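Local coordinates for protein MAU2 chromatid cohesion factor homolog (Saccharomyces cerevisiae, PDB 4XDN) that forms a complex with SCC2 that is required for the association of cohesin with chromosomes, and so takes part in sister chromatid cohesion, at residues 217-222 with 257-262; 311-316 with 377-382. All coordinates share one frame; numbering follows the deposited sequence.

Interaction 1: 217-222 with 257-262; sequences LNLCYV and LALEMV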
loop_
_atom_site.group_PDB
_atom_site.type_symbol
_atom_site.label_atom_id
_atom_site.label_comp_id
_atom_site.label_asym_id
_atom_site.label_seq_id
_atom_site.Cartn_x
_atom_site.Cartn_y
_atom_site.Cartn_z
ATOM N N LEU A 217 -7.122 -8.732 14.567
ATOM C CA LEU A 217 -5.893 -8.046 14.948
ATOM C C LEU A 217 -4.700 -8.590 14.178
ATOM O O LEU A 217 -3.784 -7.848 13.829
ATOM C CB LEU A 217 -5.647 -8.186 16.448
ATOM C CG LEU A 217 -6.651 -7.484 17.357
ATOM C CD1 LEU A 217 -6.453 -7.951 18.786
ATOM C CD2 LEU A 217 -6.510 -5.973 17.254
ATOM N N ASN A 218 -4.713 -9.891 13.917
ATOM C CA ASN A 218 -3.625 -10.518 13.185
ATOM C C ASN A 218 -3.607 -10.052 11.733
ATOM O O ASN A 218 -2.546 -9.939 11.124
ATOM C CB ASN A 218 -3.741 -12.040 13.253
ATOM C CG ASN A 218 -2.585 -12.739 12.573
ATOM O OD1 ASN A 218 -1.461 -12.730 13.072
ATOM N ND2 ASN A 218 -2.853 -13.350 11.425
ATOM N N LEU A 219 -4.788 -9.779 11.184
ATOM C CA LEU A 219 -4.895 -9.237 9.836
ATOM C C LEU A 219 -4.322 -7.825 9.796
ATOM O O LEU A 219 -3.627 -7.459 8.848
ATOM C CB LEU A 219 -6.353 -9.235 9.366
ATOM C CG LEU A 219 -6.956 -10.604 9.057
ATOM C CD1 LEU A 219 -8.470 -10.511 8.951
ATOM C CD2 LEU A 219 -6.367 -11.171 7.779
ATOM N N CYS A 220 -4.617 -7.037 10.828
ATOM C CA CYS A 220 -4.039 -5.702 10.962
ATOM C C CYS A 220 -2.521 -5.813 11.001
ATOM O O CYS A 220 -1.809 -5.014 10.391
ATOM C CB CYS A 220 -4.543 -5.000 12.229
ATOM S SG CYS A 220 -6.315 -4.619 12.273
ATOM N N TYR A 221 -2.039 -6.818 11.725
ATOM C CA TYR A 221 -0.609 -7.048 11.883
ATOM C C TYR A 221 0.044 -7.353 10.541
ATOM O O TYR A 221 0.993 -6.681 10.137
ATOM C CB TYR A 221 -0.370 -8.201 12.859
ATOM C CG TYR A 221 1.075 -8.429 13.250
ATOM C CD1 TYR A 221 2.014 -7.411 13.174
ATOM C CD2 TYR A 221 1.495 -9.673 13.703
ATOM C CE1 TYR A 221 3.332 -7.626 13.541
ATOM C CE2 TYR A 221 2.805 -9.897 14.067
ATOM C CZ TYR A 221 3.720 -8.872 13.984
ATOM O OH TYR A 221 5.028 -9.098 14.345
ATOM N N VAL A 222 -0.476 -8.363 9.851
ATOM C CA VAL A 222 0.080 -8.781 8.570
ATOM C C VAL A 222 0.064 -7.628 7.568
ATOM O O VAL A 222 1.053 -7.395 6.874
ATOM C CB VAL A 222 -0.692 -9.989 7.989
ATOM C CG1 VAL A 222 -0.247 -10.294 6.559
ATOM C CG2 VAL A 222 -0.490 -11.213 8.871
ATOM N N LEU A 257 -7.982 -13.242 2.378
ATOM C CA LEU A 257 -7.653 -13.721 1.043
ATOM C C LEU A 257 -6.851 -12.683 0.263
ATOM O O LEU A 257 -5.906 -13.027 -0.445
ATOM C CB LEU A 257 -8.926 -14.083 0.281
ATOM C CG LEU A 257 -9.714 -15.271 0.840
ATOM C CD1 LEU A 257 -11.050 -15.397 0.129
ATOM C CD2 LEU A 257 -8.919 -16.561 0.711
ATOM N N ALA A 258 -7.229 -11.416 0.398
ATOM C CA ALA A 258 -6.518 -10.337 -0.278
ATOM C C ALA A 258 -5.074 -10.270 0.197
ATOM O O ALA A 258 -4.154 -10.118 -0.606
ATOM C CB ALA A 258 -7.212 -9.010 -0.038
ATOM N N LEU A 259 -4.878 -10.389 1.504
ATOM C CA LEU A 259 -3.545 -10.302 2.075
ATOM C C LEU A 259 -2.685 -11.480 1.635
ATOM O O LEU A 259 -1.482 -11.329 1.430
ATOM C CB LEU A 259 -3.616 -10.239 3.602
ATOM C CG LEU A 259 -4.167 -8.940 4.193
ATOM C CD1 LEU A 259 -4.207 -9.033 5.713
ATOM C CD2 LEU A 259 -3.350 -7.738 3.757
ATOM N N GLU A 260 -3.303 -12.645 1.482
ATOM C CA GLU A 260 -2.584 -13.825 1.023
ATOM C C GLU A 260 -2.142 -13.641 -0.430
ATOM O O GLU A 260 -1.107 -14.159 -0.842
ATOM C CB GLU A 260 -3.451 -15.077 1.172
ATOM C CG GLU A 260 -3.596 -15.551 2.615
ATOM C CD GLU A 260 -4.475 -16.783 2.751
ATOM O OE1 GLU A 260 -5.414 -16.942 1.945
ATOM O OE2 GLU A 260 -4.224 -17.595 3.667
ATOM N N MET A 261 -2.930 -12.893 -1.195
ATOM C CA MET A 261 -2.573 -12.561 -2.570
ATOM C C MET A 261 -1.378 -11.614 -2.608
ATOM O O MET A 261 -0.456 -11.796 -3.405
ATOM C CB MET A 261 -3.763 -11.930 -3.295
ATOM C CG MET A 261 -4.609 -12.921 -4.081
ATOM S SD MET A 261 -3.744 -13.619 -5.500
ATOM C CE MET A 261 -3.542 -12.169 -6.532
ATOM N N VAL A 262 -1.397 -10.604 -1.744
ATOM C CA VAL A 262 -0.312 -9.632 -1.681
ATOM C C VAL A 262 0.984 -10.307 -1.238
ATOM O O VAL A 262 2.064 -9.958 -1.713
ATOM C CB VAL A 262 -0.647 -8.471 -0.718
ATOM C CG1 VAL A 262 0.546 -7.526 -0.561
ATOM C CG2 VAL A 262 -1.859 -7.702 -1.215
#
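L259 of helix 250-266 sets its CD1 methyl against L219 and V222 of helix 212-228. This one atom does nearly all the touching. It lies 3.7 Å from CD2 of L219 and 4.2 Å from CG1 of V222, while the backbone carbonyl O of L219 is 3.6 Å from the same CD1. The L259 side chain meets that of L219 at a slant, methyl against methyl. L259 is extended, with CD1 anti to its CA (chi2 179°), which carries this branch straight out to the neighbouring helix. On L219 the other branch, CD2, makes the contact. The nearest CA atoms, those of V222 and L259, are 7.6 Å apart; the leucine side chain spans much of that distance, and only 139 Å² is buried in all.

Around this first shell, L240 of helix 234-241 touches L219 and also N218 and E260, reaching both helices of the contact, and I232 covers V222. N218 ND2 makes a weak hydrogen bond to A236 O, and E260 pairs with K256 in a salt bridge. Apolar side chains of the chain of another protein pack on A258, L259 and V262. The two segments thus meet through apolar side chains plus one methyl against a carbonyl oxygen; with no hydrogen bond between them, the contact rests on van der Waals fit and no bond fixes its direction.

Interaction 2: 311-316 with 377-382; sequences LPMIFH and QTYKSI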
loop_
_atom_site.group_PDB
_atom_site.type_symbol
_atom_site.label_atom_id
_atom_site.label_comp_id
_atom_site.label_asym_id
_atom_site.label_seq_id
_atom_site.Cartn_x
_atom_site.Cartn_y
_atom_site.Cartn_z
ATOM N N LEU A 311 -14.031 -1.439 5.463
ATOM C CA LEU A 311 -12.998 -1.546 4.440
ATOM C C LEU A 311 -13.700 -1.675 3.087
ATOM O O LEU A 311 -13.789 -2.769 2.530
ATOM C CB LEU A 311 -12.080 -2.748 4.705
ATOM C CG LEU A 311 -10.611 -2.530 5.088
ATOM C CD1 LEU A 311 -9.870 -3.852 4.930
ATOM C CD2 LEU A 311 -9.933 -1.445 4.267
ATOM N N PRO A 312 -14.223 -0.554 2.563
ATOM C CA PRO A 312 -15.112 -0.612 1.395
ATOM C C PRO A 312 -14.474 -1.219 0.139
ATOM O O PRO A 312 -15.198 -1.789 -0.673
ATOM C CB PRO A 312 -15.482 0.861 1.163
ATOM C CG PRO A 312 -14.426 1.646 1.843
ATOM C CD PRO A 312 -14.000 0.829 3.017
ATOM N N MET A 313 -13.157 -1.113 -0.014
ATOM C CA MET A 313 -12.482 -1.689 -1.177
ATOM C C MET A 313 -12.472 -3.213 -1.111
ATOM O O MET A 313 -12.383 -3.887 -2.139
ATOM C CB MET A 313 -11.044 -1.178 -1.284
ATOM C CG MET A 313 -10.923 0.323 -1.435
ATOM S SD MET A 313 -11.288 0.908 -3.096
ATOM C CE MET A 313 -11.642 2.631 -2.735
ATOM N N ILE A 314 -12.561 -3.742 0.105
ATOM C CA ILE A 314 -12.438 -5.175 0.347
ATOM C C ILE A 314 -13.782 -5.797 0.725
ATOM O O ILE A 314 -14.040 -6.962 0.418
ATOM C CB ILE A 314 -11.405 -5.454 1.469
ATOM C CG1 ILE A 314 -10.054 -4.809 1.130
ATOM C CG2 ILE A 314 -11.235 -6.950 1.709
ATOM C CD1 ILE A 314 -9.412 -5.311 -0.166
ATOM N N PHE A 315 -14.634 -5.015 1.381
ATOM C CA PHE A 315 -15.906 -5.521 1.893
ATOM C C PHE A 315 -17.024 -5.463 0.852
ATOM O O PHE A 315 -18.023 -6.171 0.975
ATOM C CB PHE A 315 -16.323 -4.737 3.141
ATOM C CG PHE A 315 -15.456 -4.996 4.351
ATOM C CD1 PHE A 315 -14.333 -5.808 4.271
ATOM C CD2 PHE A 315 -15.776 -4.429 5.573
ATOM C CE1 PHE A 315 -13.545 -6.042 5.384
ATOM C CE2 PHE A 315 -14.994 -4.659 6.689
ATOM C CZ PHE A 315 -13.876 -5.468 6.594
ATOM N N HIS A 316 -16.858 -4.620 -0.163
ATOM C CA HIS A 316 -17.827 -4.535 -1.254
ATOM C C HIS A 316 -17.398 -5.433 -2.414
ATOM O O HIS A 316 -16.239 -5.412 -2.831
ATOM C CB HIS A 316 -17.984 -3.088 -1.727
ATOM C CG HIS A 316 -18.479 -2.155 -0.666
ATOM N ND1 HIS A 316 -18.629 -2.534 0.652
ATOM C CD2 HIS A 316 -18.863 -0.857 -0.728
ATOM C CE1 HIS A 316 -19.080 -1.512 1.355
ATOM N NE2 HIS A 316 -19.231 -0.480 0.541
ATOM N N GLN A 377 -10.324 9.373 -3.776
ATOM C CA GLN A 377 -8.890 9.612 -3.821
ATOM C C GLN A 377 -8.145 8.288 -3.996
ATOM O O GLN A 377 -7.156 8.208 -4.729
ATOM C CB GLN A 377 -8.433 10.330 -2.549
ATOM C CG GLN A 377 -7.171 11.163 -2.709
ATOM C CD GLN A 377 -7.409 12.472 -3.451
ATOM O OE1 GLN A 377 -8.390 12.623 -4.180
ATOM N NE2 GLN A 377 -6.504 13.428 -3.262
ATOM N N THR A 378 -8.637 7.250 -3.326
ATOM C CA THR A 378 -8.080 5.908 -3.457
ATOM C C THR A 378 -8.367 5.344 -4.845
ATOM O O THR A 378 -7.518 4.678 -5.439
ATOM C CB THR A 378 -8.650 4.960 -2.384
ATOM O OG1 THR A 378 -8.203 5.384 -1.092
ATOM C CG2 THR A 378 -8.199 3.524 -2.613
ATOM N N TYR A 379 -9.568 5.607 -5.352
ATOM C CA TYR A 379 -9.932 5.200 -6.703
ATOM C C TYR A 379 -8.979 5.825 -7.714
ATOM O O TYR A 379 -8.562 5.173 -8.670
ATOM C CB TYR A 379 -11.375 5.605 -7.030
ATOM C CG TYR A 379 -12.450 4.733 -6.416
ATOM C CD1 TYR A 379 -12.283 3.358 -6.297
ATOM C CD2 TYR A 379 -13.643 5.286 -5.966
ATOM C CE1 TYR A 379 -13.268 2.563 -5.744
ATOM C CE2 TYR A 379 -14.632 4.497 -5.410
ATOM C CZ TYR A 379 -14.438 3.136 -5.302
ATOM O OH TYR A 379 -15.418 2.346 -4.750
ATOM N N LYS A 380 -8.631 7.088 -7.497
ATOM C CA LYS A 380 -7.733 7.793 -8.404
ATOM C C LYS A 380 -6.329 7.197 -8.358
ATOM O O LYS A 380 -5.631 7.164 -9.370
ATOM C CB LYS A 380 -7.693 9.283 -8.064
ATOM C CG LYS A 380 -8.933 10.044 -8.522
ATOM C CD LYS A 380 -9.103 11.364 -7.785
ATOM C CE LYS A 380 -7.923 12.294 -8.009
ATOM N NZ LYS A 380 -8.109 13.594 -7.308
ATOM N N SER A 381 -5.922 6.715 -7.188
ATOM C CA SER A 381 -4.616 6.079 -7.051
ATOM C C SER A 381 -4.586 4.782 -7.850
ATOM O O SER A 381 -3.559 4.421 -8.421
ATOM C CB SER A 381 -4.289 5.804 -5.581
ATOM O OG SER A 381 -5.075 4.742 -5.071
ATOM N N ILE A 382 -5.717 4.083 -7.885
ATOM C CA ILE A 382 -5.829 2.859 -8.669
ATOM C C ILE A 382 -5.666 3.184 -10.149
ATOM O O ILE A 382 -4.991 2.454 -10.874
ATOM C CB ILE A 382 -7.177 2.142 -8.427
ATOM C CG1 ILE A 382 -7.222 1.600 -6.995
ATOM C CG2 ILE A 382 -7.377 1.001 -9.431
ATOM C CD1 ILE A 382 -8.545 0.965 -6.595
#
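M313 reaches from the short helix 312-315 to helix 369-398 and ends against T378, Y379 and I382. Its CE methyl lies over one face of the Y379 ring, 3.8 Å from the centroid and 28° off the ring normal, a CH-pi contact displaced toward the rim, where CE is 3.4 Å from CE1 of Y379. The SD atom sits obliquely, 4.6 Å from the same centroid. The bend at chi2 (-77°) brings SD to this oblique position, and the extended chi3 (160°) carries CE on over the face.

Apolar contacts complete the grip. M313 and T378 meet tip to tip, CE to CG2 at 3.6 Å, and SD is 4.4 Å from CD1 of I382. T355, L358 and I359 of helix 339-360 pack on Y379.

No hydrogen bond crosses the contact; the polar bonds are within each segment or to outside partners. The turn carrying M313 is closed by L311 O, which accepts from F315 N at 2.7 Å and from I314 N at 2.9 Å, with L311 at the N-cap. On the long helix, Q377 OE1 and K380 NZ are hydrogen-bonded to polar side chains of the chain of another protein. This is a Met-aromatic contact, here joining the single turn after strand 305-310 to a long helix of a largely helical chain.

Both contacts are buried and follow in series along the chain, with centres about 16 Å apart, and their nearest atoms are about 4 Å apart without touching. They share no segment, yet helix 250-266 links them: it supplies L259 to interaction 1, while its A254 and W255 touch I314 of interaction 2. Interaction 1 is aliphatic apart from one carbonyl oxygen, between helices 212-228 and 250-266. Interaction 2 pairs a methionine methyl with an aromatic ring and lies nearer solvent, with T378 partly exposed. In both, the chain of another protein, probably the SCC2 partner, packs alongside, with apolar groups at 257-262 and also polar ones at 377-382.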